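Local coordinates for protein plasmodium falciparum gamete antigen 27/25 (Plasmodium falciparum, PDB 1N81) that is essential for sexual development of the malaria parasite and may dimerise, though its molecular role is unknown, at residues 72-80 with 165-173; 112-120 with 132-142. All blocks are in the same frame, centred on the assembly; numbering follows the deposited sequence.

Both contacts join helices of one all-helical chain, and both are largely buried, yet their chemistry differs. Interaction 1, the nearer to the centre of the chain, sets helix 71-89 nearly antiparallel to helix 156-173 and holds them mainly by charged and polar groups: an aspartate, two arginines, two amides and a water. Interaction 2 packs helix 96-122 against helix 126-133 and the start of helix 136-150 through valine, isoleucine, leucine and methionine. Helix 156-173 links the two: its polar side meets 72-80, while Leu170 and Phe169 pack on Val116 and Ile113 of 112-120. Ser167 OG probably hydrogen-bonds Met133 O, tying helix 156-173 to the end of helix 126-133.

Interaction 1: residues 72-80 with 165-173; sequences RVQDNIVNR and RISQFLIDV
Asp172 stands between Arg72 and Arg80 in a salt-bridge network that joins two nearly antiparallel helices, crossing at -163°. The Arg72 guanidinium meets it end-on, NH1 and NH2 both reaching the single oxygen OD1 (NH1 at 3.0 Å) from the same face of the carboxylate; OD1 lies in the guanidinium plane, but the two planes are 76° apart. The other oxygen is met quite differently: Asn76 ND2 points almost straight at the syn lone pair of Asp172 OD2 at 2.6 Å, its amide nearly coplanar with the carboxylate. Asparagine suits this place because its N-H can point at the acid within the shared plane, without adding charge.

Arg80 is the knob, seated among Arg165, Gln168, Phe169 and Asp172. A bend at chi3 (-61°) turns its guanidinium along helix 156-173, where Phe169 CD1 lies over one face and Asn76 O over the other. NH1 donates to Gln168 OE1 at 2.9 Å and forms a longer salt bridge to Asp172 OD2, 3.6 Å away near the guanidinium plane. NE pairs with Glu22 of helix 13-35, so this buried charge is probably balanced by two acids. A water accepts from Arg80 NH2 and donates to Val73 O and, at 2.7 Å, to Asp172 OD2.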
loop_
_atom_site.group_PDB
_atom_site.type_symbol
_atom_site.label_atom_id
_atom_site.label_comp_id
_atom_site.label_asym_id
_atom_site.label_seq_id
_atom_site.Cartn_x
_atom_site.Cartn_y
_atom_site.Cartn_z
ATOM N N ARG A 72 -6.250 5.722 13.423
ATOM C CA ARG A 72 -5.973 6.671 12.363
ATOM C C ARG A 72 -5.322 5.951 11.157
ATOM O O ARG A 72 -5.656 6.224 10.022
ATOM C CB ARG A 72 -5.024 7.747 12.861
ATOM C CG ARG A 72 -4.856 8.887 11.857
ATOM C CD ARG A 72 -3.747 9.822 12.279
ATOM N NE ARG A 72 -2.448 9.163 12.221
ATOM C CZ ARG A 72 -1.730 9.022 11.115
ATOM N NH1 ARG A 72 -2.186 9.505 9.966
ATOM N NH2 ARG A 72 -0.563 8.388 11.160
ATOM N N VAL A 73 -4.377 5.057 11.436
ATOM C CA VAL A 73 -3.679 4.277 10.418
ATOM C C VAL A 73 -4.710 3.437 9.683
ATOM O O VAL A 73 -4.721 3.372 8.457
ATOM C CB VAL A 73 -2.653 3.317 11.039
ATOM C CG1 VAL A 73 -2.052 2.439 9.955
ATOM C CG2 VAL A 73 -1.573 4.098 11.751
ATOM N N GLN A 74 -5.569 2.778 10.443
ATOM C CA GLN A 74 -6.573 1.967 9.811
ATOM C C GLN A 74 -7.466 2.821 8.905
ATOM O O GLN A 74 -7.815 2.380 7.808
ATOM C CB GLN A 74 -7.434 1.247 10.842
ATOM C CG GLN A 74 -7.925 -0.094 10.303
ATOM C CD GLN A 74 -8.984 -0.716 11.171
ATOM O OE1 GLN A 74 -9.993 -0.081 11.495
ATOM N NE2 GLN A 74 -8.778 -1.974 11.541
ATOM N N ASP A 75 -7.822 4.035 9.344
ATOM C CA ASP A 75 -8.685 4.918 8.539
ATOM C C ASP A 75 -8.044 5.204 7.181
ATOM O O ASP A 75 -8.733 5.211 6.151
ATOM C CB ASP A 75 -8.944 6.281 9.216
ATOM C CG ASP A 75 -9.834 6.188 10.462
ATOM O OD1 ASP A 75 -10.627 5.232 10.582
ATOM O OD2 ASP A 75 -9.743 7.099 11.313
ATOM N N ASN A 76 -6.736 5.482 7.177
ATOM C CA ASN A 76 -6.068 5.745 5.900
ATOM C C ASN A 76 -5.910 4.498 5.047
ATOM O O ASN A 76 -5.854 4.605 3.816
ATOM C CB ASN A 76 -4.704 6.399 6.089
ATOM C CG ASN A 76 -4.818 7.863 6.511
ATOM O OD1 ASN A 76 -5.877 8.470 6.378
ATOM N ND2 ASN A 76 -3.721 8.431 6.999
ATOM N N ILE A 77 -5.819 3.326 5.676
ATOM C CA ILE A 77 -5.710 2.093 4.878
ATOM C C ILE A 77 -7.011 1.995 4.085
ATOM O O ILE A 77 -6.990 1.786 2.869
ATOM C CB ILE A 77 -5.550 0.794 5.751
ATOM C CG1 ILE A 77 -4.146 0.736 6.343
ATOM C CG2 ILE A 77 -5.758 -0.473 4.877
ATOM C CD1 ILE A 77 -3.923 -0.491 7.241
ATOM N N VAL A 78 -8.137 2.175 4.778
ATOM C CA VAL A 78 -9.455 2.119 4.141
ATOM C C VAL A 78 -9.549 3.173 3.031
ATOM O O VAL A 78 -10.020 2.879 1.923
ATOM C CB VAL A 78 -10.595 2.360 5.150
ATOM C CG1 VAL A 78 -11.947 2.413 4.402
ATOM C CG2 VAL A 78 -10.617 1.231 6.186
ATOM N N ASN A 79 -9.100 4.392 3.329
ATOM C CA ASN A 79 -9.137 5.448 2.323
ATOM C C ASN A 79 -8.351 5.054 1.085
ATOM O O ASN A 79 -8.861 5.141 -0.034
ATOM C CB ASN A 79 -8.556 6.769 2.853
ATOM C CG ASN A 79 -9.417 7.405 3.917
ATOM O OD1 ASN A 79 -10.620 7.206 3.938
ATOM N ND2 ASN A 79 -8.806 8.188 4.800
ATOM N N ARG A 80 -7.106 4.623 1.288
ATOM C CA ARG A 80 -6.253 4.243 0.157
ATOM C C ARG A 80 -6.890 3.122 -0.655
ATOM O O ARG A 80 -6.838 3.127 -1.883
ATOM C CB ARG A 80 -4.845 3.828 0.635
ATOM C CG ARG A 80 -3.916 5.032 0.975
ATOM C CD ARG A 80 -2.484 4.532 1.185
ATOM N NE ARG A 80 -2.398 3.580 2.298
ATOM C CZ ARG A 80 -2.194 3.932 3.560
ATOM N NH1 ARG A 80 -2.053 5.222 3.857
ATOM N NH2 ARG A 80 -2.099 3.001 4.513
ATOM N N ARG A 165 -0.074 7.904 -2.514
ATOM C CA ARG A 165 -0.417 6.877 -1.535
ATOM C C ARG A 165 0.816 6.317 -0.867
ATOM O O ARG A 165 0.836 6.052 0.333
ATOM C CB ARG A 165 -1.121 5.713 -2.202
ATOM C CG ARG A 165 -2.617 5.928 -2.445
ATOM C CD ARG A 165 -3.179 4.654 -3.084
ATOM N NE ARG A 165 -3.754 5.062 -4.328
ATOM C CZ ARG A 165 -3.451 4.553 -5.496
ATOM N NH1 ARG A 165 -2.565 3.581 -5.617
ATOM N NH2 ARG A 165 -4.054 5.033 -6.549
ATOM N N ILE A 166 1.833 6.109 -1.682
ATOM C CA ILE A 166 3.085 5.546 -1.230
ATOM C C ILE A 166 3.699 6.436 -0.131
ATOM O O ILE A 166 4.077 5.951 0.956
ATOM C CB ILE A 166 4.001 5.426 -2.441
ATOM C CG1 ILE A 166 3.540 4.225 -3.274
ATOM C CG2 ILE A 166 5.483 5.338 -2.023
ATOM C CD1 ILE A 166 4.322 4.088 -4.581
ATOM N N SER A 167 3.783 7.728 -0.414
ATOM C CA SER A 167 4.343 8.664 0.560
ATOM C C SER A 167 3.449 8.638 1.802
ATOM O O SER A 167 3.950 8.562 2.931
ATOM C CB SER A 167 4.432 10.078 -0.028
ATOM O OG SER A 167 5.458 10.143 -0.999
ATOM N N GLN A 168 2.133 8.633 1.594
ATOM C CA GLN A 168 1.207 8.593 2.724
ATOM C C GLN A 168 1.373 7.340 3.539
ATOM O O GLN A 168 1.404 7.390 4.771
ATOM C CB GLN A 168 -0.256 8.661 2.283
ATOM C CG GLN A 168 -1.166 8.721 3.500
ATOM C CD GLN A 168 -2.610 8.701 3.150
ATOM O OE1 GLN A 168 -3.164 7.662 2.803
ATOM N NE2 GLN A 168 -3.242 9.867 3.214
ATOM N N PHE A 169 1.449 6.203 2.853
ATOM C CA PHE A 169 1.611 4.922 3.526
ATOM C C PHE A 169 2.888 4.911 4.398
ATOM O O PHE A 169 2.870 4.471 5.539
ATOM C CB PHE A 169 1.692 3.786 2.487
ATOM C CG PHE A 169 1.883 2.416 3.097
ATOM C CD1 PHE A 169 0.805 1.530 3.203
ATOM C CD2 PHE A 169 3.136 2.016 3.561
ATOM C CE1 PHE A 169 0.960 0.245 3.766
ATOM C CE2 PHE A 169 3.316 0.743 4.126
ATOM C CZ PHE A 169 2.212 -0.150 4.228
ATOM N N LEU A 170 4.002 5.371 3.852
ATOM C CA LEU A 170 5.244 5.362 4.611
ATOM C C LEU A 170 5.133 6.221 5.893
ATOM O O LEU A 170 5.455 5.767 6.993
ATOM C CB LEU A 170 6.384 5.850 3.712
ATOM C CG LEU A 170 6.713 4.819 2.621
ATOM C CD1 LEU A 170 7.566 5.451 1.574
ATOM C CD2 LEU A 170 7.409 3.607 3.203
ATOM N N ILE A 171 4.648 7.448 5.758
ATOM C CA ILE A 171 4.512 8.317 6.926
ATOM C C ILE A 171 3.644 7.664 8.001
ATOM O O ILE A 171 3.996 7.662 9.158
ATOM C CB ILE A 171 3.940 9.699 6.517
ATOM C CG1 ILE A 171 4.983 10.445 5.688
ATOM C CG2 ILE A 171 3.608 10.523 7.773
ATOM C CD1 ILE A 171 4.425 11.606 4.886
ATOM N N ASP A 172 2.525 7.076 7.601
ATOM C CA ASP A 172 1.630 6.410 8.525
ATOM C C ASP A 172 2.147 5.139 9.137
ATOM O O ASP A 172 1.826 4.831 10.279
ATOM C CB ASP A 172 0.329 5.985 7.842
ATOM C CG ASP A 172 -0.585 7.115 7.615
ATOM O OD1 ASP A 172 -0.250 8.224 8.084
ATOM O OD2 ASP A 172 -1.630 6.893 6.983
ATOM N N VAL A 173 2.930 4.383 8.379
ATOM C CA VAL A 173 3.329 3.072 8.860
ATOM C C VAL A 173 4.725 2.845 9.408
ATOM O O VAL A 173 4.881 2.115 10.378
ATOM C CB VAL A 173 3.006 2.019 7.742
ATOM C CG1 VAL A 173 3.344 0.605 8.211
ATOM C CG2 VAL A 173 1.502 2.137 7.354
HETATM O O HOH W 1 -2.196 4.218 6.925
#

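Interaction 2: residues 112-120 with 132-142; sequences VIEEVSINV and IMNDKKLIRML
Val116 and Leu142 meet through their rotamers: chi1 of 174° in Val116 sets CG1 opposite the backbone N and leaves CG2 opposite the carbonyl carbon, facing Leu142, where chi1 of -70° with an extended chi2 carries CD1 across to it. Val116 is thereby a knob in a hole formed by Ile132, Leu138, Ile139 and Leu142, the core of an apolar helix packing in which helix 96-122 lies against the end of helix 126-133 and the start of helix 136-150. The angle between helices 112-120 and 136-142 is 134°. The CG2 methyl of Val116 is tight against Leu142 CD1, at 3.5 Å, while its CG1 slides past Ile132 CG2. A short, branched valine suits the knob, since it offers one methyl to each helix.

The contact runs on to both ends. Val120 CG2 lies alongside Ile132 CG2 at 3.6 Å and also touches Met133 CG. The extended Met133 chain crosses Val120 at about a right angle and puts its CE against Val120 CG1, 3.9 Å away. At the other end both methyls of Val112 rest on Leu142 CB, and CG1 also reaches Ile139 CG2.

Polar residues lend their carbon here. Glu115, bent at chi2, lays CG against Leu142 CD2, while its OE1 hydrogen-bonds the Tyr146 hydroxyl. Asn119 covers Ile132 CG2 with its CB and turns its amide back to Glu115 O. Between helix 126-133 and helix 136-150, Asp135 is the N-cap of the latter: its OD1 accepts from Leu138 N at 3.1 Å, from above the carboxylate plane.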
loop_
_atom_site.group_PDB
_atom_site.type_symbol
_atom_site.label_atom_id
_atom_site.label_comp_id
_atom_site.label_asym_id
_atom_site.label_seq_id
_atom_site.Cartn_x
_atom_site.Cartn_y
_atom_site.Cartn_z
ATOM N N VAL A 112 7.255 -0.929 -4.475
ATOM C CA VAL A 112 7.911 0.371 -4.392
ATOM C C VAL A 112 7.904 0.830 -2.924
ATOM O O VAL A 112 8.934 1.306 -2.421
ATOM C CB VAL A 112 7.260 1.408 -5.310
ATOM C CG1 VAL A 112 7.844 2.795 -5.038
ATOM C CG2 VAL A 112 7.543 1.033 -6.749
ATOM N N ILE A 113 6.776 0.619 -2.233
ATOM C CA ILE A 113 6.671 0.954 -0.803
ATOM C C ILE A 113 7.819 0.297 -0.036
ATOM O O ILE A 113 8.546 0.965 0.711
ATOM C CB ILE A 113 5.323 0.474 -0.168
ATOM C CG1 ILE A 113 4.181 1.371 -0.651
ATOM C CG2 ILE A 113 5.413 0.501 1.349
ATOM C CD1 ILE A 113 2.799 0.950 -0.176
ATOM N N GLU A 114 8.014 -1.008 -0.243
ATOM C CA GLU A 114 9.081 -1.705 0.470
ATOM C C GLU A 114 10.468 -1.177 0.189
ATOM O O GLU A 114 11.243 -0.931 1.110
ATOM C CB GLU A 114 9.023 -3.209 0.207
ATOM C CG GLU A 114 7.795 -3.776 0.851
ATOM C CD GLU A 114 7.713 -5.274 0.729
ATOM O OE1 GLU A 114 8.464 -5.873 -0.060
ATOM O OE2 GLU A 114 6.870 -5.843 1.427
ATOM N N GLU A 115 10.768 -0.983 -1.075
ATOM C CA GLU A 115 12.068 -0.495 -1.504
ATOM C C GLU A 115 12.339 0.890 -0.876
ATOM O O GLU A 115 13.426 1.173 -0.348
ATOM C CB GLU A 115 12.031 -0.392 -3.024
ATOM C CG GLU A 115 13.342 -0.302 -3.716
ATOM C CD GLU A 115 14.086 -1.605 -3.694
ATOM O OE1 GLU A 115 13.436 -2.693 -3.681
ATOM O OE2 GLU A 115 15.328 -1.512 -3.703
ATOM N N VAL A 116 11.358 1.779 -0.954
ATOM C CA VAL A 116 11.556 3.089 -0.385
ATOM C C VAL A 116 11.749 2.971 1.130
ATOM O O VAL A 116 12.550 3.712 1.707
ATOM C CB VAL A 116 10.377 4.039 -0.687
ATOM C CG1 VAL A 116 10.567 5.355 0.047
ATOM C CG2 VAL A 116 10.288 4.292 -2.172
ATOM N N SER A 117 11.050 2.028 1.771
ATOM C CA SER A 117 11.167 1.887 3.216
ATOM C C SER A 117 12.583 1.468 3.606
ATOM O O SER A 117 13.047 1.813 4.704
ATOM C CB SER A 117 10.132 0.896 3.787
ATOM O OG SER A 117 10.531 -0.449 3.643
ATOM N N ILE A 118 13.267 0.737 2.718
ATOM C CA ILE A 118 14.649 0.319 2.995
ATOM C C ILE A 118 15.573 1.528 2.996
ATOM O O ILE A 118 16.440 1.644 3.847
ATOM C CB ILE A 118 15.215 -0.662 1.937
ATOM C CG1 ILE A 118 14.423 -1.973 1.941
ATOM C CG2 ILE A 118 16.713 -0.917 2.229
ATOM C CD1 ILE A 118 14.347 -2.645 3.308
ATOM N N ASN A 119 15.394 2.420 2.030
ATOM C CA ASN A 119 16.221 3.623 1.955
ATOM C C ASN A 119 15.947 4.487 3.199
ATOM O O ASN A 119 16.860 5.071 3.757
ATOM C CB ASN A 119 15.920 4.416 0.670
ATOM C CG ASN A 119 16.482 3.737 -0.595
ATOM O OD1 ASN A 119 17.584 4.037 -1.041
ATOM N ND2 ASN A 119 15.729 2.812 -1.153
ATOM N N VAL A 120 14.691 4.546 3.632
ATOM C CA VAL A 120 14.331 5.308 4.830
ATOM C C VAL A 120 15.063 4.773 6.088
ATOM O O VAL A 120 15.720 5.526 6.802
ATOM C CB VAL A 120 12.793 5.284 5.061
ATOM C CG1 VAL A 120 12.449 5.851 6.437
ATOM C CG2 VAL A 120 12.094 6.116 3.956
ATOM N N ILE A 132 13.065 11.299 2.097
ATOM C CA ILE A 132 13.023 10.080 1.289
ATOM C C ILE A 132 11.583 9.606 1.082
ATOM O O ILE A 132 11.202 9.305 -0.040
ATOM C CB ILE A 132 13.908 8.955 1.911
ATOM C CG1 ILE A 132 15.377 9.365 1.822
ATOM C CG2 ILE A 132 13.744 7.626 1.124
ATOM C CD1 ILE A 132 16.331 8.486 2.645
ATOM N N MET A 133 10.781 9.597 2.147
ATOM C CA MET A 133 9.381 9.174 2.055
ATOM C C MET A 133 8.614 9.971 0.998
ATOM O O MET A 133 7.695 9.452 0.338
ATOM C CB MET A 133 8.680 9.352 3.397
ATOM C CG MET A 133 9.174 8.426 4.475
ATOM S SD MET A 133 8.237 8.654 5.998
ATOM C CE MET A 133 8.871 7.332 6.983
ATOM N N ASN A 134 9.020 11.224 0.823
ATOM C CA ASN A 134 8.374 12.125 -0.121
ATOM C C ASN A 134 9.140 12.260 -1.433
ATOM O O ASN A 134 8.723 13.015 -2.299
ATOM C CB ASN A 134 8.215 13.543 0.516
ATOM C CG ASN A 134 7.227 13.564 1.695
ATOM O OD1 ASN A 134 6.082 13.198 1.541
ATOM N ND2 ASN A 134 7.681 14.011 2.869
ATOM N N ASP A 135 10.250 11.534 -1.598
ATOM C CA ASP A 135 11.038 11.692 -2.818
ATOM C C ASP A 135 10.346 11.155 -4.079
ATOM O O ASP A 135 10.524 9.992 -4.457
ATOM C CB ASP A 135 12.419 11.023 -2.647
ATOM C CG ASP A 135 13.437 11.498 -3.697
ATOM O OD1 ASP A 135 13.019 11.862 -4.812
ATOM O OD2 ASP A 135 14.648 11.499 -3.398
ATOM N N LYS A 136 9.600 12.022 -4.758
ATOM C CA LYS A 136 8.878 11.624 -5.957
ATOM C C LYS A 136 9.807 11.137 -7.065
ATOM O O LYS A 136 9.402 10.327 -7.918
ATOM C CB LYS A 136 8.028 12.783 -6.494
ATOM C CG LYS A 136 7.106 13.474 -5.500
ATOM C CD LYS A 136 6.642 14.825 -6.092
ATOM C CE LYS A 136 5.996 15.768 -5.074
ATOM N NZ LYS A 136 4.553 15.471 -4.828
ATOM N N LYS A 137 11.041 11.633 -7.062
ATOM C CA LYS A 137 12.005 11.236 -8.077
ATOM C C LYS A 137 12.392 9.773 -7.882
ATOM O O LYS A 137 12.433 8.994 -8.837
ATOM C CB LYS A 137 13.250 12.109 -7.998
ATOM C CG LYS A 137 14.258 11.827 -9.078
ATOM C CD LYS A 137 15.135 13.055 -9.343
ATOM C CE LYS A 137 15.850 12.954 -10.686
ATOM N NZ LYS A 137 16.828 11.833 -10.727
ATOM N N LEU A 138 12.694 9.420 -6.642
ATOM C CA LEU A 138 13.067 8.048 -6.307
ATOM C C LEU A 138 11.859 7.153 -6.603
ATOM O O LEU A 138 11.993 6.092 -7.190
ATOM C CB LEU A 138 13.447 7.950 -4.826
ATOM C CG LEU A 138 13.679 6.549 -4.252
ATOM C CD1 LEU A 138 14.907 5.906 -4.900
ATOM C CD2 LEU A 138 13.874 6.641 -2.753
ATOM N N ILE A 139 10.667 7.600 -6.231
ATOM C CA ILE A 139 9.487 6.790 -6.490
ATOM C C ILE A 139 9.280 6.539 -7.990
ATOM O O ILE A 139 9.001 5.403 -8.406
ATOM C CB ILE A 139 8.234 7.419 -5.856
ATOM C CG1 ILE A 139 8.362 7.352 -4.319
ATOM C CG2 ILE A 139 6.969 6.665 -6.307
ATOM C CD1 ILE A 139 7.343 8.225 -3.589
ATOM N N ARG A 140 9.449 7.577 -8.796
ATOM C CA ARG A 140 9.259 7.446 -10.232
ATOM C C ARG A 140 10.233 6.426 -10.802
ATOM O O ARG A 140 9.855 5.605 -11.622
ATOM C CB ARG A 140 9.462 8.789 -10.941
ATOM C CG ARG A 140 9.226 8.738 -12.480
ATOM C CD ARG A 140 7.769 8.405 -12.859
ATOM N NE ARG A 140 7.647 7.057 -13.415
ATOM C CZ ARG A 140 6.519 6.533 -13.889
ATOM N NH1 ARG A 140 5.394 7.239 -13.893
ATOM N NH2 ARG A 140 6.506 5.282 -14.341
ATOM N N MET A 141 11.487 6.475 -10.364
ATOM C CA MET A 141 12.468 5.521 -10.856
ATOM C C MET A 141 12.173 4.113 -10.398
ATOM O O MET A 141 12.254 3.173 -11.196
ATOM C CB MET A 141 13.884 5.947 -10.458
ATOM C CG MET A 141 14.374 7.108 -11.305
ATOM S SD MET A 141 16.100 7.519 -10.985
ATOM C CE MET A 141 15.899 8.622 -9.684
ATOM N N LEU A 142 11.844 3.931 -9.123
ATOM C CA LEU A 142 11.505 2.584 -8.679
ATOM C C LEU A 142 10.280 2.062 -9.463
ATOM O O LEU A 142 10.223 0.867 -9.817
ATOM C CB LEU A 142 11.249 2.546 -7.171
ATOM C CG LEU A 142 12.487 2.734 -6.281
ATOM C CD1 LEU A 142 12.035 2.916 -4.835
ATOM C CD2 LEU A 142 13.430 1.518 -6.386
#